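Local structure of PT26-6P (Thermococcus sp., 2WB7) at residues I10-K15 against A510-E515; V80-V85 against D191-E196; T91-D96 against Y102-W107. The protein is of unknown function, but is encoded by an extrachromosomal mobile element of Euryarchaea and builds three domains with novel folds. All blocks are in the same frame, centred on the assembly; numbering follows the deposited sequence.

Contact 1 (I10-K15 against A510-E515)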
loop_
_atom_site.group_PDB
_atom_site.type_symbol
_atom_site.label_atom_id
_atom_site.label_comp_id
_atom_site.label_asym_id
_atom_site.label_seq_id
_atom_site.Cartn_x
_atom_site.Cartn_y
_atom_site.Cartn_z
ATOM N N ILE A 10 11.133 0.741 24.759
ATOM C CA ILE A 10 11.123 0.402 23.342
ATOM C C ILE A 10 9.881 0.995 22.683
ATOM O O ILE A 10 8.747 0.733 23.092
ATOM C CB ILE A 10 11.168 -1.119 23.106
ATOM C CG1 ILE A 10 12.451 -1.695 23.711
ATOM C CG2 ILE A 10 11.053 -1.430 21.622
ATOM C CD1 ILE A 10 12.612 -3.182 23.557
ATOM N N ASP A 11 10.103 1.799 21.655
ATOM C CA ASP A 11 9.008 2.507 21.030
ATOM C C ASP A 11 7.941 1.574 20.488
ATOM O O ASP A 11 6.760 1.893 20.495
ATOM C CB ASP A 11 9.539 3.418 19.942
ATOM C CG ASP A 11 8.972 4.783 20.062
ATOM O OD1 ASP A 11 7.850 4.975 19.549
ATOM O OD2 ASP A 11 9.610 5.642 20.724
ATOM N N ASP A 12 8.363 0.413 20.017
ATOM C CA ASP A 12 7.426 -0.573 19.526
ATOM C C ASP A 12 6.521 -1.032 20.655
ATOM O O ASP A 12 5.342 -1.245 20.449
ATOM C CB ASP A 12 8.171 -1.762 18.934
ATOM C CG ASP A 12 9.068 -1.371 17.779
ATOM O OD1 ASP A 12 10.229 -1.844 17.735
ATOM O OD2 ASP A 12 8.608 -0.592 16.909
ATOM N N VAL A 13 7.074 -1.153 21.854
ATOM C CA VAL A 13 6.303 -1.627 22.991
ATOM C C VAL A 13 5.250 -0.593 23.368
ATOM O O VAL A 13 4.148 -0.951 23.778
ATOM C CB VAL A 13 7.211 -1.960 24.214
ATOM C CG1 VAL A 13 6.380 -2.316 25.435
ATOM C CG2 VAL A 13 8.164 -3.100 23.876
ATOM N N LYS A 14 5.586 0.686 23.226
ATOM C CA LYS A 14 4.649 1.740 23.583
ATOM C C LYS A 14 3.515 1.842 22.588
ATOM O O LYS A 14 2.635 2.669 22.743
ATOM C CB LYS A 14 5.342 3.096 23.670
ATOM C CG LYS A 14 6.415 3.196 24.731
ATOM C CD LYS A 14 6.934 4.612 24.770
ATOM C CE LYS A 14 8.454 4.663 24.724
ATOM N NZ LYS A 14 8.950 5.648 23.696
ATOM N N LYS A 15 3.528 1.017 21.553
ATOM C CA LYS A 15 2.468 1.114 20.555
ATOM C C LYS A 15 1.505 -0.056 20.640
ATOM O O LYS A 15 0.478 -0.077 19.969
ATOM C CB LYS A 15 3.054 1.236 19.152
ATOM C CG LYS A 15 3.830 2.527 18.961
ATOM C CD LYS A 15 4.482 2.590 17.586
ATOM C CE LYS A 15 5.727 3.482 17.605
ATOM N NZ LYS A 15 6.515 3.396 16.343
ATOM N N ALA A 510 17.807 -5.608 9.595
ATOM C CA ALA A 510 18.956 -4.710 9.699
ATOM C C ALA A 510 18.544 -3.333 10.159
ATOM O O ALA A 510 19.259 -2.696 10.924
ATOM C CB ALA A 510 19.714 -4.627 8.390
ATOM N N GLU A 511 17.378 -2.882 9.716
ATOM C CA GLU A 511 16.837 -1.594 10.160
ATOM C C GLU A 511 16.467 -1.591 11.642
ATOM O O GLU A 511 16.705 -0.604 12.361
ATOM C CB GLU A 511 15.618 -1.228 9.337
ATOM C CG GLU A 511 14.705 -0.211 10.010
ATOM C CD GLU A 511 15.344 1.166 10.117
ATOM O OE1 GLU A 511 16.212 1.487 9.266
ATOM O OE2 GLU A 511 14.985 1.917 11.057
ATOM N N LYS A 512 15.858 -2.685 12.095
ATOM C CA LYS A 512 15.548 -2.838 13.518
ATOM C C LYS A 512 16.827 -2.797 14.323
ATOM O O LYS A 512 16.875 -2.191 15.390
ATOM C CB LYS A 512 14.839 -4.160 13.795
ATOM C CG LYS A 512 13.467 -4.258 13.172
ATOM C CD LYS A 512 12.660 -3.001 13.465
ATOM C CE LYS A 512 11.960 -3.082 14.814
ATOM N NZ LYS A 512 11.196 -1.821 15.097
ATOM N N ALA A 513 17.863 -3.458 13.808
ATOM C CA ALA A 513 19.186 -3.434 14.433
ATOM C C ALA A 513 19.604 -1.995 14.673
ATOM O O ALA A 513 19.841 -1.584 15.805
ATOM C CB ALA A 513 20.206 -4.147 13.566
ATOM N N LYS A 514 19.681 -1.221 13.599
ATOM C CA LYS A 514 20.126 0.160 13.719
ATOM C C LYS A 514 19.321 0.883 14.801
ATOM O O LYS A 514 19.846 1.736 15.520
ATOM C CB LYS A 514 20.002 0.876 12.380
ATOM C CG LYS A 514 20.513 2.297 12.398
ATOM C CD LYS A 514 22.041 2.332 12.628
ATOM C CE LYS A 514 22.484 3.679 13.258
ATOM N NZ LYS A 514 21.984 4.904 12.511
ATOM N N GLU A 515 18.044 0.542 14.915
ATOM C CA GLU A 515 17.162 1.258 15.836
ATOM C C GLU A 515 17.492 0.955 17.285
ATOM O O GLU A 515 17.711 1.864 18.075
ATOM C CB GLU A 515 15.704 0.919 15.557
ATOM C CG GLU A 515 15.150 1.586 14.313
ATOM C CD GLU A 515 13.740 1.099 13.988
ATOM O OE1 GLU A 515 13.128 0.435 14.864
ATOM O OE2 GLU A 515 13.251 1.367 12.859
#

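Contact 2 (V80-V85 against D191-E196)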
loop_
_atom_site.group_PDB
_atom_site.type_symbol
_atom_site.label_atom_id
_atom_site.label_comp_id
_atom_site.label_asym_id
_atom_site.label_seq_id
_atom_site.Cartn_x
_atom_site.Cartn_y
_atom_site.Cartn_z
ATOM N N VAL A 80 -27.372 32.334 -34.660
ATOM C CA VAL A 80 -28.788 31.981 -34.764
ATOM C C VAL A 80 -29.269 31.047 -33.639
ATOM O O VAL A 80 -28.870 29.877 -33.561
ATOM C CB VAL A 80 -29.134 31.368 -36.147
ATOM C CG1 VAL A 80 -30.644 31.359 -36.356
ATOM C CG2 VAL A 80 -28.442 32.137 -37.262
ATOM N N PRO A 81 -30.153 31.570 -32.778
ATOM C CA PRO A 81 -30.764 30.945 -31.608
ATOM C C PRO A 81 -31.252 29.511 -31.820
ATOM O O PRO A 81 -31.383 28.768 -30.848
ATOM C CB PRO A 81 -31.972 31.843 -31.326
ATOM C CG PRO A 81 -31.576 33.191 -31.824
ATOM C CD PRO A 81 -30.557 32.978 -32.933
ATOM N N PHE A 82 -31.533 29.129 -33.065
ATOM C CA PHE A 82 -32.163 27.841 -33.348
ATOM C C PHE A 82 -31.149 26.882 -33.925
ATOM O O PHE A 82 -31.452 25.710 -34.163
ATOM C CB PHE A 82 -33.308 28.021 -34.351
ATOM C CG PHE A 82 -34.085 29.288 -34.150
ATOM C CD1 PHE A 82 -33.526 30.519 -34.477
ATOM C CD2 PHE A 82 -35.368 29.254 -33.623
ATOM C CE1 PHE A 82 -34.235 31.688 -34.278
ATOM C CE2 PHE A 82 -36.081 30.419 -33.424
ATOM C CZ PHE A 82 -35.514 31.640 -33.749
ATOM N N ASN A 83 -29.948 27.396 -34.170
ATOM C CA ASN A 83 -28.878 26.591 -34.738
ATOM C C ASN A 83 -28.325 25.573 -33.749
ATOM O O ASN A 83 -27.121 25.488 -33.520
ATOM C CB ASN A 83 -27.773 27.491 -35.282
ATOM C CG ASN A 83 -28.124 28.065 -36.628
ATOM O OD1 ASN A 83 -27.377 28.855 -37.187
ATOM N ND2 ASN A 83 -29.277 27.670 -37.158
ATOM N N LYS A 84 -29.234 24.790 -33.184
ATOM C CA LYS A 84 -28.903 23.859 -32.119
ATOM C C LYS A 84 -27.924 22.759 -32.527
ATOM O O LYS A 84 -28.000 22.199 -33.625
ATOM C CB LYS A 84 -30.180 23.245 -31.551
ATOM C CG LYS A 84 -31.009 24.242 -30.767
ATOM C CD LYS A 84 -32.362 23.654 -30.411
ATOM C CE LYS A 84 -33.156 24.590 -29.512
ATOM N NZ LYS A 84 -34.463 23.984 -29.101
ATOM N N VAL A 85 -27.003 22.466 -31.611
ATOM C CA VAL A 85 -26.057 21.376 -31.761
ATOM C C VAL A 85 -26.643 20.111 -31.141
ATOM O O VAL A 85 -27.032 20.116 -29.983
ATOM C CB VAL A 85 -24.739 21.716 -31.063
ATOM C CG1 VAL A 85 -23.852 20.504 -31.028
ATOM C CG2 VAL A 85 -24.051 22.863 -31.778
ATOM N N ASP A 191 -43.779 24.864 -37.630
ATOM C CA ASP A 191 -42.402 24.438 -37.362
ATOM C C ASP A 191 -41.404 25.597 -37.413
ATOM O O ASP A 191 -40.433 25.616 -36.664
ATOM C CB ASP A 191 -41.965 23.312 -38.298
ATOM C CG ASP A 191 -42.194 23.650 -39.741
ATOM O OD1 ASP A 191 -41.263 23.474 -40.558
ATOM O OD2 ASP A 191 -43.314 24.101 -40.052
ATOM N N GLY A 192 -41.634 26.565 -38.291
ATOM C CA GLY A 192 -40.781 27.753 -38.328
ATOM C C GLY A 192 -40.829 28.535 -37.023
ATOM O O GLY A 192 -41.490 28.123 -36.080
ATOM N N HIS A 193 -40.130 29.670 -36.969
ATOM C CA HIS A 193 -40.102 30.514 -35.767
ATOM C C HIS A 193 -40.125 32.020 -36.077
ATOM O O HIS A 193 -39.153 32.553 -36.614
ATOM C CB HIS A 193 -38.841 30.232 -34.940
ATOM C CG HIS A 193 -38.736 28.826 -34.435
ATOM N ND1 HIS A 193 -39.676 28.265 -33.597
ATOM C CD2 HIS A 193 -37.793 27.874 -34.637
ATOM C CE1 HIS A 193 -39.324 27.022 -33.315
ATOM N NE2 HIS A 193 -38.187 26.760 -33.936
ATOM N N TRP A 194 -41.208 32.714 -35.726
ATOM C CA TRP A 194 -41.208 34.173 -35.845
ATOM C C TRP A 194 -40.276 34.723 -34.787
ATOM O O TRP A 194 -40.367 34.337 -33.628
ATOM C CB TRP A 194 -42.602 34.794 -35.672
ATOM C CG TRP A 194 -42.589 36.267 -36.034
ATOM C CD1 TRP A 194 -42.390 37.329 -35.188
ATOM C CD2 TRP A 194 -42.723 36.825 -37.349
ATOM N NE1 TRP A 194 -42.404 38.513 -35.899
ATOM C CE2 TRP A 194 -42.612 38.231 -37.224
ATOM C CE3 TRP A 194 -42.936 36.273 -38.619
ATOM C CZ2 TRP A 194 -42.711 39.087 -38.319
ATOM C CZ3 TRP A 194 -43.027 37.126 -39.707
ATOM C CH2 TRP A 194 -42.915 38.519 -39.548
ATOM N N TYR A 195 -39.387 35.626 -35.180
ATOM C CA TYR A 195 -38.347 36.091 -34.277
ATOM C C TYR A 195 -37.607 37.270 -34.890
ATOM O O TYR A 195 -37.040 37.161 -35.977
ATOM C CB TYR A 195 -37.388 34.936 -33.970
ATOM C CG TYR A 195 -36.132 35.316 -33.221
ATOM C CD1 TYR A 195 -36.094 35.304 -31.828
ATOM C CD2 TYR A 195 -34.972 35.665 -33.907
ATOM C CE1 TYR A 195 -34.937 35.643 -31.139
ATOM C CE2 TYR A 195 -33.813 36.010 -33.229
ATOM C CZ TYR A 195 -33.801 35.992 -31.847
ATOM O OH TYR A 195 -32.651 36.326 -31.175
ATOM N N GLU A 196 -37.623 38.402 -34.190
ATOM C CA GLU A 196 -37.068 39.632 -34.728
ATOM C C GLU A 196 -37.735 39.985 -36.070
ATOM O O GLU A 196 -37.059 40.292 -37.063
ATOM C CB GLU A 196 -35.548 39.527 -34.879
ATOM C CG GLU A 196 -34.792 39.476 -33.557
ATOM C CD GLU A 196 -33.309 39.817 -33.710
ATOM O OE1 GLU A 196 -32.921 40.353 -34.774
ATOM O OE2 GLU A 196 -32.532 39.553 -32.764
#

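Contact 3 (T91-D96 against Y102-W107)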
loop_
_atom_site.group_PDB
_atom_site.type_symbol
_atom_site.label_atom_id
_atom_site.label_comp_id
_atom_site.label_asym_id
_atom_site.label_seq_id
_atom_site.Cartn_x
_atom_site.Cartn_y
_atom_site.Cartn_z
ATOM N N THR A 91 -18.024 8.830 -27.322
ATOM C CA THR A 91 -17.293 7.609 -27.091
ATOM C C THR A 91 -15.949 7.940 -26.467
ATOM O O THR A 91 -15.191 8.743 -27.009
ATOM C CB THR A 91 -17.073 6.860 -28.418
ATOM O OG1 THR A 91 -18.285 6.203 -28.794
ATOM C CG2 THR A 91 -15.958 5.838 -28.299
ATOM N N ALA A 92 -15.658 7.332 -25.321
ATOM C CA ALA A 92 -14.337 7.471 -24.716
ATOM C C ALA A 92 -13.694 6.116 -24.384
ATOM O O ALA A 92 -14.376 5.119 -24.108
ATOM C CB ALA A 92 -14.393 8.369 -23.487
ATOM N N TYR A 93 -12.370 6.095 -24.424
ATOM C CA TYR A 93 -11.621 4.889 -24.130
ATOM C C TYR A 93 -10.155 5.202 -23.863
ATOM O O TYR A 93 -9.680 6.321 -24.111
ATOM C CB TYR A 93 -11.746 3.879 -25.272
ATOM C CG TYR A 93 -11.357 4.430 -26.622
ATOM C CD1 TYR A 93 -12.326 4.803 -27.549
ATOM C CD2 TYR A 93 -10.023 4.581 -26.971
ATOM C CE1 TYR A 93 -11.971 5.312 -28.784
ATOM C CE2 TYR A 93 -9.659 5.084 -28.196
ATOM C CZ TYR A 93 -10.630 5.446 -29.101
ATOM O OH TYR A 93 -10.251 5.947 -30.326
ATOM N N VAL A 94 -9.457 4.198 -23.337
ATOM C CA VAL A 94 -8.037 4.293 -23.049
ATOM C C VAL A 94 -7.299 3.660 -24.208
ATOM O O VAL A 94 -7.739 2.646 -24.750
ATOM C CB VAL A 94 -7.679 3.556 -21.745
ATOM C CG1 VAL A 94 -6.194 3.240 -21.690
ATOM C CG2 VAL A 94 -8.107 4.373 -20.535
ATOM N N ILE A 95 -6.194 4.263 -24.613
ATOM C CA ILE A 95 -5.432 3.710 -25.716
ATOM C C ILE A 95 -3.966 3.559 -25.332
ATOM O O ILE A 95 -3.364 4.476 -24.772
ATOM C CB ILE A 95 -5.600 4.563 -27.010
ATOM C CG1 ILE A 95 -4.733 4.007 -28.140
ATOM C CG2 ILE A 95 -5.267 6.025 -26.749
ATOM C CD1 ILE A 95 -4.884 4.748 -29.441
ATOM N N ASP A 96 -3.398 2.393 -25.607
ATOM C CA ASP A 96 -1.987 2.173 -25.290
ATOM C C ASP A 96 -1.110 2.535 -26.477
ATOM O O ASP A 96 -1.606 2.890 -27.544
ATOM C CB ASP A 96 -1.719 0.729 -24.853
ATOM C CG ASP A 96 -1.946 -0.272 -25.971
ATOM O OD1 ASP A 96 -2.152 -1.460 -25.644
ATOM O OD2 ASP A 96 -1.937 0.124 -27.164
ATOM N N TYR A 102 -8.891 0.166 -24.386
ATOM C CA TYR A 102 -9.574 -0.526 -23.303
ATOM C C TYR A 102 -10.740 0.249 -22.708
ATOM O O TYR A 102 -10.722 1.474 -22.632
ATOM C CB TYR A 102 -8.607 -0.845 -22.170
ATOM C CG TYR A 102 -7.212 -1.258 -22.558
ATOM C CD1 TYR A 102 -6.403 -0.436 -23.330
ATOM C CD2 TYR A 102 -6.675 -2.453 -22.087
ATOM C CE1 TYR A 102 -5.109 -0.805 -23.647
ATOM C CE2 TYR A 102 -5.381 -2.835 -22.396
ATOM C CZ TYR A 102 -4.600 -2.007 -23.174
ATOM O OH TYR A 102 -3.307 -2.378 -23.486
ATOM N N TRP A 103 -11.748 -0.489 -22.269
ATOM C CA TRP A 103 -12.780 0.061 -21.397
ATOM C C TRP A 103 -13.657 1.079 -22.100
ATOM O O TRP A 103 -14.382 1.837 -21.455
ATOM C CB TRP A 103 -12.140 0.677 -20.153
ATOM C CG TRP A 103 -11.250 -0.289 -19.476
ATOM C CD1 TRP A 103 -9.942 -0.112 -19.133
ATOM C CD2 TRP A 103 -11.594 -1.616 -19.095
ATOM N NE1 TRP A 103 -9.454 -1.253 -18.548
ATOM C CE2 TRP A 103 -10.450 -2.193 -18.511
ATOM C CE3 TRP A 103 -12.766 -2.375 -19.186
ATOM C CZ2 TRP A 103 -10.439 -3.499 -18.013
ATOM C CZ3 TRP A 103 -12.758 -3.676 -18.691
ATOM C CH2 TRP A 103 -11.600 -4.223 -18.112
ATOM N N THR A 104 -13.579 1.084 -23.429
ATOM C CA THR A 104 -14.418 1.936 -24.262
ATOM C C THR A 104 -15.786 2.130 -23.634
ATOM O O THR A 104 -16.436 1.167 -23.225
ATOM C CB THR A 104 -14.598 1.338 -25.669
ATOM O OG1 THR A 104 -13.349 0.807 -26.134
ATOM C CG2 THR A 104 -15.074 2.401 -26.633
ATOM N N ARG A 105 -16.209 3.385 -23.547
ATOM C CA ARG A 105 -17.502 3.721 -22.978
ATOM C C ARG A 105 -18.248 4.471 -24.052
ATOM O O ARG A 105 -17.676 5.344 -24.704
ATOM C CB ARG A 105 -17.317 4.630 -21.761
ATOM C CG ARG A 105 -18.362 4.474 -20.668
ATOM C CD ARG A 105 -19.739 4.864 -21.153
ATOM N NE ARG A 105 -20.663 5.071 -20.052
ATOM C CZ ARG A 105 -21.958 5.322 -20.206
ATOM N NH1 ARG A 105 -22.476 5.399 -21.423
ATOM N NH2 ARG A 105 -22.731 5.497 -19.147
ATOM N N VAL A 106 -19.519 4.145 -24.249
ATOM C CA VAL A 106 -20.302 4.847 -25.253
ATOM C C VAL A 106 -21.622 5.390 -24.715
ATOM O O VAL A 106 -22.422 4.652 -24.132
ATOM C CB VAL A 106 -20.566 3.954 -26.480
ATOM C CG1 VAL A 106 -21.799 4.433 -27.230
ATOM C CG2 VAL A 106 -19.334 3.933 -27.390
ATOM N N TRP A 107 -21.829 6.692 -24.908
ATOM C CA TRP A 107 -23.122 7.328 -24.664
ATOM C C TRP A 107 -23.822 7.480 -26.018
ATOM O O TRP A 107 -23.308 8.159 -26.925
ATOM C CB TRP A 107 -22.934 8.705 -24.023
ATOM C CG TRP A 107 -22.321 8.705 -22.636
ATOM C CD1 TRP A 107 -22.992 8.657 -21.444
ATOM C CD2 TRP A 107 -20.923 8.795 -22.303
ATOM N NE1 TRP A 107 -22.101 8.692 -20.398
ATOM C CE2 TRP A 107 -20.827 8.773 -20.897
ATOM C CE3 TRP A 107 -19.747 8.873 -23.056
ATOM C CZ2 TRP A 107 -19.607 8.835 -20.231
ATOM C CZ3 TRP A 107 -18.537 8.929 -22.394
ATOM C CH2 TRP A 107 -18.477 8.915 -20.995
#

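Contact 1 (I10-K15 against A510-E515)
Asp12 OD1 has two partners on helix 503-523: the ammonium of Lys512, with NZ 2.8 Å from OD1, and the hydroxyl of Tyr516. Lys512 NZ comes in on the syn side of that oxygen, 22° out of the carboxylate plane, and the second oxygen, Asp12 OD2, stands farther off at 3.4 Å from NZ. The bridge is therefore made mainly through one oxygen. The two side chains approach from opposite directions across a gap that the backbones leave wide, the CA atoms of Asp12 and Lys512 being 10.4 Å apart. Lys512 spans it with a chain bent at chi2 (-48°) and chi3 (-85°), which swings the ammonium off the helix surface toward the loop. From there NZ also bonds Glu515 OE1 at 3.0 Å, again on the syn side, with the two carboxylates in clearly different directions from the nitrogen. The positive charge thus stands between two acids whose nearest oxygens, Asp12 OD1 and Glu515 OE1, are 4.7 Å apart, and would offset any repulsion between them. With an alanine here, Asp12 would probably lose its counter-charge and keep only the Tyr516 hydroxyl of the two partners named, and Glu515 OE1 would lose its lysine. Within the loop, Asp11 makes a pair of its own, its OD2 3.0 Å from Lys14 NZ, where the lysine comes in from above the carboxylate plane. Met234 and Leu238 pack on Asp12, while Tyr490 of helix 471-499 touches Lys512. The whole is a salt-bridge network, Asp12-Lys512-Glu515, with its Asp12-Lys512 link buried, that ties the N-terminal loop ahead of helix 21-34 to the last helix of the C-terminal helical domain.

Contact 2 (V80-V85 against D191-E196)
Phe82 turns its edge to the face of Tyr195 and lays its plane almost parallel to that of His193, so one ring meets two aromatics in two different ways. The pair with Tyr195 is T-shaped: the planes stand at 88° and the centroids are 5.4 Å apart. Tyr195 CG lies anti to the backbone N (chi1 171°), which goes with the ring standing broadside to Phe82. Phe82 CZ leads, coming 3.8 Å from Tyr195 CG near the root of the tyrosine side chain, with Phe82 CE1 over the same ring toward its rim. On the opposite face of that ring lies the CG of Glu196, so the tyrosine is sandwiched between an aromatic edge and the CH2 carbon of a glutamate. Phe82 and His193 are tilted by only 18°, but they slide past each other, and with centroids 4.8 Å apart the rings barely overlap. The closest carbons of this pair are modelled too near one another, so its fine detail is doubtful. His193 and Tyr195 both face the 80-85 segment because they are two apart on a strand, whereas Trp194 between them points away. Pro81 CG lies 3.6 Å from Tyr195 CZ, beside the phenol end. Pro81 and Phe82 are the central residues of a type I turn closed by Asn83 N to Val80 O at 2.8 Å, and this turn puts both side chains toward the strand. The aromatic cluster carries on into the sheet: Phe82 also meets Trp176 and Trp200. His193 pairs through its backbone with Trp200, while Trp194 packs by Cys188 and Cys199, which form a disulfide. The turn leading into strand 85-96 thus rests against short strand 193-195, its partner 198-213 and the next strand, 163-178.

Contact 3 (T91-D96 against Y102-W107)
Strands 91-96 and 104-107 run antiparallel, at 174° with axes 4.5 Å apart, as the arms of a hairpin. Ala92 and Arg105 form one hydrogen-bonded pair, Ala92 N to Arg105 O at 2.9 Å and Arg105 N back to Ala92 O. Val94 and Tyr102 form the next, with Val94 N to Tyr102 O at 3.1 Å. Between them the register slips by one: a beta bulge, where Trp103 takes a left-handed conformation and the chain turns a corner. Tyr102 extends along its partner strand, CD1 4.0 Å from Val94 CG1, and its OH donates to Asp96 OD1 at 2.6 Å on the anti side. Asp96 CG lies between the backbone N and the carbonyl carbon (chi1 66°), which goes with the carboxylate meeting the phenol. Carboxylate and phenol ring stand 78° apart. Asp96 OD2 takes the backbone N-H groups of Asn98 and Arg100, so one carboxylate braces the hairpin turn as well. Thr104 lies alongside Tyr93, its CG2 3.8 Å from Tyr93 CD1. Near the other end, Trp107 NE1 sits over the centre of the Arg105 guanidinium, 3.3 Å above its plane, and Ala92 CB meets the edge of the same indole. Strand 163-178 bonds the far side of strand 85-96, strand 120-129 packs against Trp103, Arg105 and Trp107, and Arg365 from the second immunoglobulin-like domain bonds the carbonyl of Trp103.

Overall arrangement
Contact 1 is buried, contact 3 partly so, and contact 2 lies at the surface, about 57 Å from the chain's centre. Contacts 2 and 3 reach the same antiparallel sheet on one side of that centre, with centres about 35 Å apart: residues 80-85 lead into strand 85-96, whose later part carries contact 3. Contact 1 sits on the opposite side, about 49 Å from contact 3 between centres, and joins the two ends of the chain, so the others are nested within its loop. Chemistry follows place: charge pairing between loop and helix in contact 1, ring packing in contact 2, and backbone pairing between strands in contact 3.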